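Local coordinates for protein mevalonate kinase, putative (Leishmania major, PDB 2HFS) that probably catalyses the ATP-dependent phosphorylation of (R)-mevalonate to (R)-5-phosphomevalonate, an early step of isoprenoid and sterol biosynthesis, as a member of the GHMP kinase family, at residues Pro7-Thr12 with Leu126-Gln131; Leu49-Gly54 with Asp96-Phe101; Gln83-His88 with Asn140-Val145. All coordinates share one frame; numbering follows the deposited sequence.

How the contacts relate
All three contacts lie on the same side of the chain's centre, in the N-terminal part of this GHMP kinase. Along the chain contact 2 is nested inside the loop closed by contact 1. Contact 3 crosses both. Contacts 1 and 2 have centres about 11 Å apart and touch directly: 7-12 pairs with strand 36-52, and Leu129 packs on Leu98. Contact 3 is centred about 16 Å from contact 1, which it meets where Leu126 packs on Val85 and Leu86. Contacts 2 and 3, centred about 18 Å apart, do not touch. Helix 114-130 therefore meets the N-terminal segment, the mixed sheet and helices 70-88 and 136-146.

Contact 1: Pro7-Thr12 with Leu126-Gln131; sequences PVKSKT and LSELYQ
Two backbone hydrogen bonds join Val8 and Lys9 to the end of helix 114-130. Both amides donate to Leu129 O, Val8 N at 2.9 Å and Lys9 N more straightly, with an angle of 168° at the hydrogen. One carbonyl of the last turn is thus gripped twice by the N-terminal segment. Gln131 turns the chain there with positive phi in a Schellman motif. Gln131 NE2 bends back to Glu128 O at 2.9 Å, and Gln131 CG packs on Val8 CB.

The charged link is a salt bridge, Lys9 NZ to Glu128 OE2 at 2.8 Å on the anti lone pair. Lys9 CD lies alongside Glu128 CG, and the bend at chi3 (69°) then turns CE and NZ towards Glu128 OE2. Thr13 and Asn16 also bind this charged pair, so the carboxylate is held at both oxygens.

Apolar contacts complete the contact. Pro7 CG sits 3.4 Å from Tyr130 CE1, the two side chains running side by side. Leu129 CD1 lies 3.8 Å from Thr12 CG2, while Thr12 OG1 is bonded to Leu49 N.

Behind this surface Leu129 and Tyr130 rest on Leu98 of strand 97-103, and Ser10 and Thr12 pair with Ile51 and Leu49 of strand 36-52.

Contact 2: Leu49-Gly54 with Asp96-Phe101; sequences LEINPG and DGLKMF
Leu49 and Met100, a selenomethionine here, lie side by side and point the same way, Leu49 CD2 being 3.7 Å from Met100 CG. On the other face of the sheet Glu50 and Lys99 also run alongside each other, Glu50 CG to Lys99 CB at 4.0 Å. Their charged ends stay apart, so they form no salt bridge. Asn52 is on that face too. Lys99 CG, anti to the carbonyl carbon (chi1 -81°), lies 3.6 Å from Asn52 ND2, and the two side chains cross obliquely.

The segments are neighbouring antiparallel strands in the mixed sheet of the GHMP kinase N-terminal region. Glu50-Lys99 and Asn52-Gly97 are hydrogen-bonded pairs. Leu49-Met100 and Ile51-Leu98 are non-hydrogen-bonded pairs. Lys99 N meets Glu50 O at 2.8 Å. Unlike the Glu50-Lys99 bonds, both bonds of the Asn52-Gly97 pair come from above the carbonyl planes, that of Asn52 N by 54°.

Leu98 CD2 lies 4.0 Å from Ile51 CA, and Leu98 also packs on Leu58 of strand 58-62. Past the paired residues Asp96 OD1 accepts Gly54 N at 2.7 Å, nearly straight at 176°. The amide comes from above the carboxylate plane. Asp96 CG is also 3.6 Å from Pro53 CA.

Contact 3: Gln83-His88 with Asn140-Val145; sequences QLVLDH and NLSAFV
Helix segments 83-88 and 140-145 pass each other with axes 8.7 Å apart at closest approach and their N-to-C directions at 134°, and no hydrogen bond joins them. The backbones come nearest at Val85 and Ser142, whose CA atoms are 5.9 Å apart. A small residue at this point is consistent with the short CA-CA distance.

His88 carries much of the contact. Its CG is anti to the backbone N (chi1 176°), which sends the imidazole across to the other helix. There it meets three residues spaced along 140-145. Val145 CG2 lies over one face of the ring, 3.9 Å from His88 ND1. Leu141 CD2 approaches obliquely, 3.7 Å from His88 CE1, and the two side chains cross at about a right angle. Ser142 is also met obliquely, with its OG 3.7 Å from His88 CD2. These are van der Waals contacts. Val145 thus covers a face of the ring, while Leu141 and Ser142 do not.

Val85 CG1 rests on Ser142 OG at 3.5 Å, and its other methyl, CG2, faces Ser142 O. The serine hydroxyl has its polar partner elsewhere, in Ser123 OG of helix 114-130. This satisfies a buried polar atom that faces a methyl group and an imidazole carbon here.

At the other end of the contact Leu84 CD1 lies 3.5 Å from Val145 O, and Leu84 CB is 4.1 Å from Val145 CG1. The valine therefore sits between Leu84 and His88, one helical turn apart.

Helix 114-130 flanks both segments. Ser123 touches Val85, Phe122 touches Leu86, and Val120 touches Ala143. Asn140, Ala143 and Phe144 also meet helix 157-164.

Contact 1: Pro7-Thr12 with Leu126-Gln131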
ATOM      1  N   PRO A   7       0.669 -15.399  27.135  1.00 26.79           N
ATOM      2  CA  PRO A   7       1.312 -14.080  27.142  1.00 25.07           C
ATOM      3  C   PRO A   7       2.487 -14.032  28.097  1.00 23.57           C
ATOM      4  O   PRO A   7       2.376 -14.453  29.258  1.00 24.43           O
ATOM      5  CB  PRO A   7       0.204 -13.127  27.618  1.00 25.54           C
ATOM      6  CG  PRO A   7      -1.062 -13.893  27.501  1.00 25.75           C
ATOM      7  CD  PRO A   7      -0.694 -15.329  27.692  1.00 25.97           C
ATOM      8  N   VAL A   8       3.609 -13.540  27.593  1.00 20.27           N
ATOM      9  CA  VAL A   8       4.834 -13.470  28.367  1.00 18.57           C
ATOM     10  C   VAL A   8       4.961 -12.082  28.974  1.00 17.89           C
ATOM     11  O   VAL A   8       5.253 -11.957  30.159  1.00 18.12           O
ATOM     12  CB  VAL A   8       6.076 -13.838  27.534  1.00 18.41           C
ATOM     13  CG1 VAL A   8       7.344 -13.742  28.372  1.00 19.46           C
ATOM     14  CG2 VAL A   8       5.942 -15.236  26.996  1.00 17.31           C
ATOM     15  N   LYS A   9       4.712 -11.050  28.161  1.00 16.81           N
ATOM     16  CA  LYS A   9       4.658  -9.669  28.631  1.00 16.45           C
ATOM     17  C   LYS A   9       3.208  -9.242  29.012  1.00 15.39           C
ATOM     18  O   LYS A   9       2.227  -9.818  28.531  1.00 15.65           O
ATOM     19  CB  LYS A   9       5.232  -8.723  27.557  1.00 15.60           C
ATOM     20  CG  LYS A   9       6.695  -8.981  27.196  1.00 18.46           C
ATOM     21  CD  LYS A   9       7.263  -7.913  26.255  1.00 17.72           C
ATOM     22  CE  LYS A   9       7.420  -6.545  26.923  1.00 14.31           C
ATOM     23  NZ  LYS A   9       8.469  -5.715  26.277  1.00 13.32           N
ATOM     24  N   SER A  10       3.085  -8.223  29.862  1.00 15.53           N
ATOM     25  CA  SER A  10       1.775  -7.695  30.246  1.00 15.21           C
ATOM     26  C   SER A  10       1.360  -6.495  29.377  1.00 14.45           C
ATOM     27  O   SER A  10       0.182  -6.138  29.301  1.00 13.56           O
ATOM     28  CB  SER A  10       1.735  -7.336  31.737  1.00 16.67           C
ATOM     29  OG  SER A  10       2.581  -6.247  32.037  1.00 18.35           O
ATOM     30  N   LYS A  11       2.340  -5.881  28.730  1.00 12.77           N
ATOM     31  CA  LYS A  11       2.124  -4.708  27.908  1.00 12.38           C
ATOM     32  C   LYS A  11       3.302  -4.633  26.947  1.00 11.65           C
ATOM     33  O   LYS A  11       4.430  -4.871  27.368  1.00 11.42           O
ATOM     34  CB  LYS A  11       2.064  -3.472  28.823  1.00 13.25           C
ATOM     35  CG  LYS A  11       1.853  -2.122  28.144  1.00 15.16           C
ATOM     36  CD  LYS A  11       2.016  -0.956  29.172  1.00 14.03           C
ATOM     37  CE  LYS A  11       1.586   0.378  28.543  1.00 17.42           C
ATOM     38  NZ  LYS A  11       1.464   1.536  29.513  1.00 20.45           N
ATOM     39  N   THR A  12       3.057  -4.309  25.669  1.00  9.17           N
ATOM     40  CA  THR A  12       4.168  -4.025  24.737  1.00  8.64           C
ATOM     41  C   THR A  12       4.878  -2.712  25.044  1.00  9.46           C
ATOM     42  O   THR A  12       4.253  -1.756  25.522  1.00  9.60           O
ATOM     43  CB  THR A  12       3.698  -4.037  23.255  1.00  7.16           C
ATOM     44  OG1 THR A  12       2.651  -3.075  23.068  1.00  7.22           O
ATOM     45  CG2 THR A  12       3.083  -5.378  22.915  1.00  7.12           C
ATOM     46  N   LEU A 126       1.810  -8.826  18.721  1.00  7.85           N
ATOM     47  CA  LEU A 126       1.562 -10.156  19.269  1.00  9.36           C
ATOM     48  C   LEU A 126       2.889 -10.882  19.472  1.00  9.36           C
ATOM     49  O   LEU A 126       3.112 -11.509  20.531  1.00  7.38           O
ATOM     50  CB  LEU A 126       0.622 -10.970  18.361  1.00  9.60           C
ATOM     51  CG  LEU A 126      -0.838 -10.496  18.294  1.00 13.02           C
ATOM     52  CD1 LEU A 126      -1.584 -11.203  17.137  1.00 13.20           C
ATOM     53  CD2 LEU A 126      -1.560 -10.751  19.627  1.00 13.41           C
ATOM     54  N   SER A 127       3.770 -10.799  18.470  1.00  8.91           N
ATOM     55  CA  SER A 127       5.081 -11.412  18.606  1.00  9.76           C
ATOM     56  C   SER A 127       5.763 -10.877  19.856  1.00 10.86           C
ATOM     57  O   SER A 127       6.328 -11.649  20.639  1.00 11.00           O
ATOM     58  CB  SER A 127       5.956 -11.142  17.376  1.00 10.48           C
ATOM     59  OG  SER A 127       7.218 -11.786  17.519  1.00 13.02           O
ATOM     60  N   GLU A 128       5.695  -9.562  20.060  1.00 10.86           N
ATOM     61  CA  GLU A 128       6.282  -9.005  21.273  1.00 10.96           C
ATOM     62  C   GLU A 128       5.645  -9.596  22.524  1.00 10.11           C
ATOM     63  O   GLU A 128       6.340 -10.140  23.378  1.00 12.51           O
ATOM     64  CB  GLU A 128       6.208  -7.483  21.339  1.00 10.96           C
ATOM     65  CG  GLU A 128       6.880  -6.965  22.605  1.00 10.17           C
ATOM     66  CD  GLU A 128       7.002  -5.464  22.716  1.00 13.11           C
ATOM     67  OE1 GLU A 128       6.770  -4.754  21.727  1.00 10.03           O
ATOM     68  OE2 GLU A 128       7.352  -4.993  23.823  1.00  9.19           O
ATOM     69  N   LEU A 129       4.322  -9.493  22.622  1.00 12.82           N
ATOM     70  CA  LEU A 129       3.641  -9.762  23.873  1.00 12.20           C
ATOM     71  C   LEU A 129       3.721 -11.232  24.242  1.00 11.34           C
ATOM     72  O   LEU A 129       3.873 -11.573  25.416  1.00 12.67           O
ATOM     73  CB  LEU A 129       2.190  -9.317  23.791  1.00 13.67           C
ATOM     74  CG  LEU A 129       1.514  -9.128  25.155  1.00 11.65           C
ATOM     75  CD1 LEU A 129       1.785  -7.719  25.628  1.00 12.82           C
ATOM     76  CD2 LEU A 129       0.028  -9.334  25.006  1.00 15.59           C
ATOM     77  N   TYR A 130       3.643 -12.093  23.227  1.00 12.70           N
ATOM     78  CA  TYR A 130       3.743 -13.542  23.409  1.00 12.50           C
ATOM     79  C   TYR A 130       5.182 -14.059  23.244  1.00 14.32           C
ATOM     80  O   TYR A 130       5.443 -15.271  23.342  1.00 14.81           O
ATOM     81  CB  TYR A 130       2.736 -14.249  22.479  1.00 13.54           C
ATOM     82  CG  TYR A 130       1.304 -13.955  22.909  1.00 12.61           C
ATOM     83  CD1 TYR A 130       0.608 -14.843  23.719  1.00 13.42           C
ATOM     84  CD2 TYR A 130       0.672 -12.756  22.543  1.00 14.63           C
ATOM     85  CE1 TYR A 130      -0.700 -14.560  24.143  1.00 15.39           C
ATOM     86  CE2 TYR A 130      -0.623 -12.456  22.972  1.00 15.36           C
ATOM     87  CZ  TYR A 130      -1.293 -13.356  23.779  1.00 15.26           C
ATOM     88  OH  TYR A 130      -2.579 -13.063  24.170  1.00 14.40           O
ATOM     89  N   GLN A 131       6.112 -13.126  23.030  1.00 13.56           N
ATOM     90  CA  GLN A 131       7.535 -13.418  22.794  1.00 14.28           C
ATOM     91  C   GLN A 131       7.727 -14.559  21.795  1.00 12.95           C
ATOM     92  O   GLN A 131       8.327 -15.594  22.109  1.00 13.85           O
ATOM     93  CB  GLN A 131       8.290 -13.707  24.110  1.00 14.62           C
ATOM     94  CG  GLN A 131       8.459 -12.523  25.049  1.00 13.64           C
ATOM     95  CD  GLN A 131       9.528 -11.554  24.605  1.00 13.46           C
ATOM     96  OE1 GLN A 131      10.716 -11.811  24.784  1.00 15.35           O
ATOM     97  NE2 GLN A 131       9.108 -10.422  24.049  1.00 15.94           N
TER

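Contact 2: Leu49-Gly54 with Asp96-Phe101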
ATOM      1  N   LEU A  49      -0.373  -3.363  22.522  1.00 10.75           N
ATOM      2  CA  LEU A  49      -1.175  -4.369  23.189  1.00  9.71           C
ATOM      3  C   LEU A  49      -0.884  -4.426  24.684  1.00 10.21           C
ATOM      4  O   LEU A  49       0.233  -4.176  25.108  1.00  9.44           O
ATOM      5  CB  LEU A  49      -0.868  -5.743  22.595  1.00 11.02           C
ATOM      6  CG  LEU A  49      -1.232  -5.981  21.134  1.00  9.55           C
ATOM      7  CD1 LEU A  49      -0.781  -7.392  20.789  1.00  6.57           C
ATOM      8  CD2 LEU A  49      -2.747  -5.837  20.915  1.00  7.21           C
ATOM      9  N   GLU A  50      -1.903  -4.753  25.465  1.00 10.50           N
ATOM     10  CA  GLU A  50      -1.718  -5.138  26.855  1.00 10.96           C
ATOM     11  C   GLU A  50      -2.791  -6.114  27.297  1.00 11.19           C
ATOM     12  O   GLU A  50      -3.881  -6.157  26.723  1.00 10.68           O
ATOM     13  CB  GLU A  50      -1.712  -3.917  27.744  1.00 12.92           C
ATOM     14  CG  GLU A  50      -2.956  -3.066  27.618  1.00 15.61           C
ATOM     15  CD  GLU A  50      -2.839  -1.856  28.504  1.00 17.65           C
ATOM     16  OE1 GLU A  50      -2.106  -0.919  28.133  1.00 18.63           O
ATOM     17  OE2 GLU A  50      -3.446  -1.873  29.582  1.00 17.08           O
ATOM     18  N   ILE A  51      -2.468  -6.896  28.317  1.00 12.05           N
ATOM     19  CA  ILE A  51      -3.378  -7.904  28.847  1.00 13.43           C
ATOM     20  C   ILE A  51      -4.609  -7.254  29.448  1.00 12.67           C
ATOM     21  O   ILE A  51      -4.551  -6.108  29.908  1.00 13.53           O
ATOM     22  CB  ILE A  51      -2.629  -8.857  29.824  1.00 12.71           C
ATOM     23  CG1 ILE A  51      -2.037  -8.105  31.025  1.00 18.24           C
ATOM     24  CG2 ILE A  51      -1.520  -9.600  29.077  1.00 16.00           C
ATOM     25  CD1 ILE A  51      -1.307  -9.031  32.039  1.00 16.67           C
ATOM     26  N   ASN A  52      -5.739  -7.951  29.370  1.00 12.12           N
ATOM     27  CA  ASN A  52      -6.998  -7.453  29.912  1.00 12.70           C
ATOM     28  C   ASN A  52      -7.527  -8.551  30.834  1.00 13.26           C
ATOM     29  O   ASN A  52      -8.331  -9.365  30.420  1.00 13.60           O
ATOM     30  CB  ASN A  52      -7.973  -7.137  28.761  1.00 12.66           C
ATOM     31  CG  ASN A  52      -8.966  -6.011  29.100  1.00 14.09           C
ATOM     32  OD1 ASN A  52      -8.789  -5.267  30.067  1.00 12.74           O
ATOM     33  ND2 ASN A  52      -9.993  -5.876  28.282  1.00 14.81           N
ATOM     34  N   PRO A  53      -7.012  -8.629  32.064  1.00 12.88           N
ATOM     35  CA  PRO A  53      -7.351  -9.756  32.937  1.00 14.92           C
ATOM     36  C   PRO A  53      -8.841  -9.790  33.209  1.00 16.37           C
ATOM     37  O   PRO A  53      -9.450  -8.740  33.401  1.00 17.30           O
ATOM     38  CB  PRO A  53      -6.573  -9.455  34.211  1.00 14.63           C
ATOM     39  CG  PRO A  53      -5.494  -8.607  33.773  1.00 11.65           C
ATOM     40  CD  PRO A  53      -6.093  -7.691  32.732  1.00 13.61           C
ATOM     41  N   GLY A  54      -9.427 -10.986  33.148  1.00 16.71           N
ATOM     42  CA  GLY A  54     -10.842 -11.183  33.435  1.00 19.29           C
ATOM     43  C   GLY A  54     -11.817 -10.800  32.337  1.00 19.77           C
ATOM     44  O   GLY A  54     -13.002 -11.117  32.433  1.00 20.76           O
ATOM     45  N   ASP A  96      -8.515 -14.368  29.836  1.00 17.44           N
ATOM     46  CA  ASP A  96      -8.026 -12.990  29.815  1.00 18.20           C
ATOM     47  C   ASP A  96      -7.834 -12.563  28.374  1.00 16.18           C
ATOM     48  O   ASP A  96      -7.274 -13.307  27.567  1.00 17.42           O
ATOM     49  CB  ASP A  96      -6.679 -12.866  30.519  1.00 18.36           C
ATOM     50  CG  ASP A  96      -6.747 -13.203  31.979  1.00 23.31           C
ATOM     51  OD1 ASP A  96      -7.867 -13.168  32.552  1.00 24.10           O
ATOM     52  OD2 ASP A  96      -5.718 -13.509  32.632  1.00 24.25           O
ATOM     53  N   GLY A  97      -8.264 -11.346  28.069  1.00 13.79           N
ATOM     54  CA  GLY A  97      -8.206 -10.836  26.714  1.00 13.14           C
ATOM     55  C   GLY A  97      -7.078  -9.841  26.556  1.00 13.09           C
ATOM     56  O   GLY A  97      -6.107  -9.849  27.325  1.00 12.14           O
ATOM     57  N   LEU A  98      -7.215  -8.989  25.544  1.00 12.22           N
ATOM     58  CA  LEU A  98      -6.236  -7.961  25.242  1.00 12.26           C
ATOM     59  C   LEU A  98      -6.928  -6.633  24.958  1.00 12.03           C
ATOM     60  O   LEU A  98      -7.993  -6.586  24.341  1.00 11.97           O
ATOM     61  CB  LEU A  98      -5.392  -8.354  24.005  1.00 11.76           C
ATOM     62  CG  LEU A  98      -4.482  -9.597  24.068  1.00 13.59           C
ATOM     63  CD1 LEU A  98      -3.833  -9.890  22.715  1.00 15.88           C
ATOM     64  CD2 LEU A  98      -3.393  -9.482  25.130  1.00 15.65           C
ATOM     65  N   LYS A  99      -6.300  -5.550  25.388  1.00 13.23           N
ATOM     66  CA  LYS A  99      -6.670  -4.242  24.905  1.00 13.23           C
ATOM     67  C   LYS A  99      -5.694  -3.881  23.801  1.00 13.76           C
ATOM     68  O   LYS A  99      -4.481  -3.999  23.990  1.00 12.60           O
ATOM     69  CB  LYS A  99      -6.623  -3.215  26.039  1.00 13.91           C
ATOM     70  CG  LYS A  99      -7.881  -3.260  26.914  1.00 16.76           C
ATOM     71  CD  LYS A  99      -7.755  -2.384  28.163  1.00 18.53           C
ATOM     72  CE  LYS A  99      -8.279  -0.992  27.949  1.00 19.02           C
ATOM     73  NZ  LYS A  99      -8.290  -0.224  29.234  1.00 23.59           N
HETATM   74  N   MSE A 100      -6.242  -3.445  22.670  1.00 11.89           N
HETATM   75  CA  MSE A 100      -5.478  -3.106  21.470  1.00 13.29           C
HETATM   76  C   MSE A 100      -5.626  -1.602  21.224  1.00 12.58           C
HETATM   77  O   MSE A 100      -6.748  -1.081  21.121  1.00 11.98           O
HETATM   78  CB  MSE A 100      -6.035  -3.908  20.288  1.00 15.05           C
HETATM   79  CG  MSE A 100      -5.220  -3.817  19.015  1.00 16.68           C
HETATM   80 SE   MSE A 100      -5.997  -4.918  17.565  1.00 24.06          SE
HETATM   81  CE  MSE A 100      -4.762  -4.363  16.227  1.00 18.57           C
ATOM     82  N   PHE A 101      -4.508  -0.891  21.151  1.00  9.38           N
ATOM     83  CA  PHE A 101      -4.551   0.512  20.739  1.00  9.86           C
ATOM     84  C   PHE A 101      -3.967   0.633  19.339  1.00  9.75           C
ATOM     85  O   PHE A 101      -2.874   0.126  19.097  1.00  9.87           O
ATOM     86  CB  PHE A 101      -3.782   1.386  21.724  1.00 10.79           C
ATOM     87  CG  PHE A 101      -3.724   2.835  21.321  1.00 14.13           C
ATOM     88  CD1 PHE A 101      -4.732   3.720  21.721  1.00 17.74           C
ATOM     89  CD2 PHE A 101      -2.670   3.314  20.545  1.00 14.56           C
ATOM     90  CE1 PHE A 101      -4.690   5.067  21.351  1.00 15.31           C
ATOM     91  CE2 PHE A 101      -2.622   4.669  20.158  1.00 13.22           C
ATOM     92  CZ  PHE A 101      -3.624   5.539  20.560  1.00 14.72           C
TER

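Contact 3: Gln83-His88 with Asn140-Val145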
ATOM      1  N   GLN A  83      -8.988 -11.836  13.986  1.00 14.25           N
ATOM      2  CA  GLN A  83      -9.228 -13.179  14.482  1.00 14.48           C
ATOM      3  C   GLN A  83      -8.397 -14.190  13.695  1.00 14.65           C
ATOM      4  O   GLN A  83      -7.874 -15.146  14.262  1.00 14.09           O
ATOM      5  CB  GLN A  83     -10.724 -13.533  14.485  1.00 15.99           C
ATOM      6  CG  GLN A  83     -11.028 -14.828  15.248  1.00 17.47           C
ATOM      7  CD  GLN A  83     -10.583 -14.750  16.700  1.00 20.24           C
ATOM      8  OE1 GLN A  83     -11.013 -13.864  17.433  1.00 23.42           O
ATOM      9  NE2 GLN A  83      -9.717 -15.669  17.113  1.00 22.65           N
ATOM     10  N   LEU A  84      -8.252 -13.951  12.396  1.00 12.18           N
ATOM     11  CA  LEU A  84      -7.406 -14.795  11.543  1.00 13.68           C
ATOM     12  C   LEU A  84      -5.967 -14.844  12.037  1.00 13.47           C
ATOM     13  O   LEU A  84      -5.331 -15.911  12.066  1.00 12.53           O
ATOM     14  CB  LEU A  84      -7.446 -14.271  10.119  1.00 13.23           C
ATOM     15  CG  LEU A  84      -8.678 -14.821   9.380  1.00 14.21           C
ATOM     16  CD1 LEU A  84      -8.842 -14.159   8.047  1.00 15.93           C
ATOM     17  CD2 LEU A  84      -8.549 -16.336   9.224  1.00 16.59           C
ATOM     18  N   VAL A  85      -5.459 -13.672  12.423  1.00 12.89           N
ATOM     19  CA  VAL A  85      -4.097 -13.547  12.950  1.00 12.64           C
ATOM     20  C   VAL A  85      -3.972 -14.234  14.316  1.00 13.46           C
ATOM     21  O   VAL A  85      -3.016 -14.975  14.558  1.00 12.56           O
ATOM     22  CB  VAL A  85      -3.664 -12.068  13.031  1.00 13.35           C
ATOM     23  CG1 VAL A  85      -2.277 -11.913  13.729  1.00 13.10           C
ATOM     24  CG2 VAL A  85      -3.657 -11.449  11.624  1.00 10.83           C
ATOM     25  N   LEU A  86      -4.928 -13.987  15.208  1.00 12.47           N
ATOM     26  CA  LEU A  86      -4.906 -14.650  16.510  1.00 12.46           C
ATOM     27  C   LEU A  86      -4.882 -16.171  16.356  1.00 13.69           C
ATOM     28  O   LEU A  86      -4.047 -16.842  16.977  1.00 14.74           O
ATOM     29  CB  LEU A  86      -6.101 -14.225  17.368  1.00 12.61           C
ATOM     30  CG  LEU A  86      -6.055 -12.768  17.823  1.00 11.99           C
ATOM     31  CD1 LEU A  86      -7.380 -12.313  18.471  1.00 12.70           C
ATOM     32  CD2 LEU A  86      -4.932 -12.577  18.781  1.00  8.61           C
ATOM     33  N   ASP A  87      -5.783 -16.697  15.530  1.00 14.69           N
ATOM     34  CA  ASP A  87      -5.846 -18.154  15.264  1.00 16.74           C
ATOM     35  C   ASP A  87      -4.535 -18.671  14.666  1.00 16.66           C
ATOM     36  O   ASP A  87      -4.034 -19.716  15.072  1.00 18.55           O
ATOM     37  CB  ASP A  87      -7.020 -18.498  14.345  1.00 17.61           C
ATOM     38  CG  ASP A  87      -8.378 -18.221  14.986  1.00 19.81           C
ATOM     39  OD1 ASP A  87      -8.481 -18.266  16.231  1.00 21.38           O
ATOM     40  OD2 ASP A  87      -9.393 -17.937  14.315  1.00 21.04           O
ATOM     41  N   HIS A  88      -3.980 -17.928  13.712  1.00 16.30           N
ATOM     42  CA  HIS A  88      -2.726 -18.302  13.065  1.00 16.47           C
ATOM     43  C   HIS A  88      -1.581 -18.365  14.060  1.00 16.55           C
ATOM     44  O   HIS A  88      -0.725 -19.240  13.978  1.00 16.49           O
ATOM     45  CB  HIS A  88      -2.387 -17.313  11.947  1.00 16.84           C
ATOM     46  CG  HIS A  88      -1.061 -17.562  11.298  1.00 17.02           C
ATOM     47  ND1 HIS A  88      -0.841 -18.603  10.420  1.00 19.69           N
ATOM     48  CD2 HIS A  88       0.115 -16.897  11.396  1.00 16.50           C
ATOM     49  CE1 HIS A  88       0.412 -18.562  10.000  1.00 17.52           C
ATOM     50  NE2 HIS A  88       1.016 -17.546  10.589  1.00 19.17           N
ATOM     51  N   ASN A 140       5.150 -11.495   7.794  1.00 10.62           N
ATOM     52  CA  ASN A 140       4.548 -11.342   6.461  1.00 11.54           C
ATOM     53  C   ASN A 140       3.463 -12.381   6.144  1.00 12.51           C
ATOM     54  O   ASN A 140       2.409 -12.031   5.624  1.00 14.14           O
ATOM     55  CB  ASN A 140       5.633 -11.305   5.376  1.00 11.73           C
ATOM     56  CG  ASN A 140       5.135 -10.737   4.054  1.00 13.86           C
ATOM     57  OD1 ASN A 140       4.224  -9.902   4.012  1.00 12.33           O
ATOM     58  ND2 ASN A 140       5.751 -11.176   2.961  1.00 14.19           N
ATOM     59  N   LEU A 141       3.718 -13.638   6.517  1.00 12.99           N
ATOM     60  CA  LEU A 141       2.746 -14.718   6.420  1.00 12.83           C
ATOM     61  C   LEU A 141       1.544 -14.511   7.319  1.00 11.99           C
ATOM     62  O   LEU A 141       0.408 -14.796   6.929  1.00 12.44           O
ATOM     63  CB  LEU A 141       3.383 -16.061   6.785  1.00 10.98           C
ATOM     64  CG  LEU A 141       2.451 -17.241   6.481  1.00 14.04           C
ATOM     65  CD1 LEU A 141       2.476 -17.495   4.988  1.00 14.10           C
ATOM     66  CD2 LEU A 141       2.872 -18.460   7.267  1.00 13.41           C
ATOM     67  N   SER A 142       1.801 -14.038   8.533  1.00 10.19           N
ATOM     68  CA  SER A 142       0.729 -13.780   9.479  1.00 10.55           C
ATOM     69  C   SER A 142      -0.164 -12.677   8.900  1.00 10.29           C
ATOM     70  O   SER A 142      -1.388 -12.796   8.948  1.00 10.25           O
ATOM     71  CB  SER A 142       1.308 -13.366  10.833  1.00 10.25           C
ATOM     72  OG  SER A 142       0.286 -13.240  11.800  1.00 11.89           O
ATOM     73  N   ALA A 143       0.462 -11.625   8.360  1.00 10.93           N
ATOM     74  CA  ALA A 143      -0.270 -10.517   7.737  1.00 11.22           C
ATOM     75  C   ALA A 143      -1.063 -11.060   6.558  1.00 12.50           C
ATOM     76  O   ALA A 143      -2.244 -10.767   6.399  1.00 13.08           O
ATOM     77  CB  ALA A 143       0.679  -9.410   7.301  1.00 11.36           C
ATOM     78  N   PHE A 144      -0.423 -11.904   5.760  1.00 11.23           N
ATOM     79  CA  PHE A 144      -1.083 -12.460   4.584  1.00 13.60           C
ATOM     80  C   PHE A 144      -2.344 -13.236   4.970  1.00 13.20           C
ATOM     81  O   PHE A 144      -3.379 -13.141   4.296  1.00 13.06           O
ATOM     82  CB  PHE A 144      -0.133 -13.353   3.791  1.00 13.02           C
ATOM     83  CG  PHE A 144      -0.739 -13.888   2.519  1.00 16.66           C
ATOM     84  CD1 PHE A 144      -0.799 -13.097   1.383  1.00 16.74           C
ATOM     85  CD2 PHE A 144      -1.267 -15.164   2.470  1.00 14.52           C
ATOM     86  CE1 PHE A 144      -1.372 -13.575   0.214  1.00 17.73           C
ATOM     87  CE2 PHE A 144      -1.847 -15.647   1.307  1.00 18.38           C
ATOM     88  CZ  PHE A 144      -1.892 -14.855   0.175  1.00 15.58           C
ATOM     89  N   VAL A 145      -2.254 -13.997   6.056  1.00 14.41           N
ATOM     90  CA  VAL A 145      -3.390 -14.798   6.507  1.00 15.40           C
ATOM     91  C   VAL A 145      -4.489 -13.827   6.945  1.00 15.49           C
ATOM     92  O   VAL A 145      -5.655 -13.987   6.582  1.00 13.92           O
ATOM     93  CB  VAL A 145      -2.979 -15.773   7.653  1.00 15.45           C
ATOM     94  CG1 VAL A 145      -4.188 -16.217   8.484  1.00 15.66           C
ATOM     95  CG2 VAL A 145      -2.194 -16.967   7.100  1.00 16.36           C
TER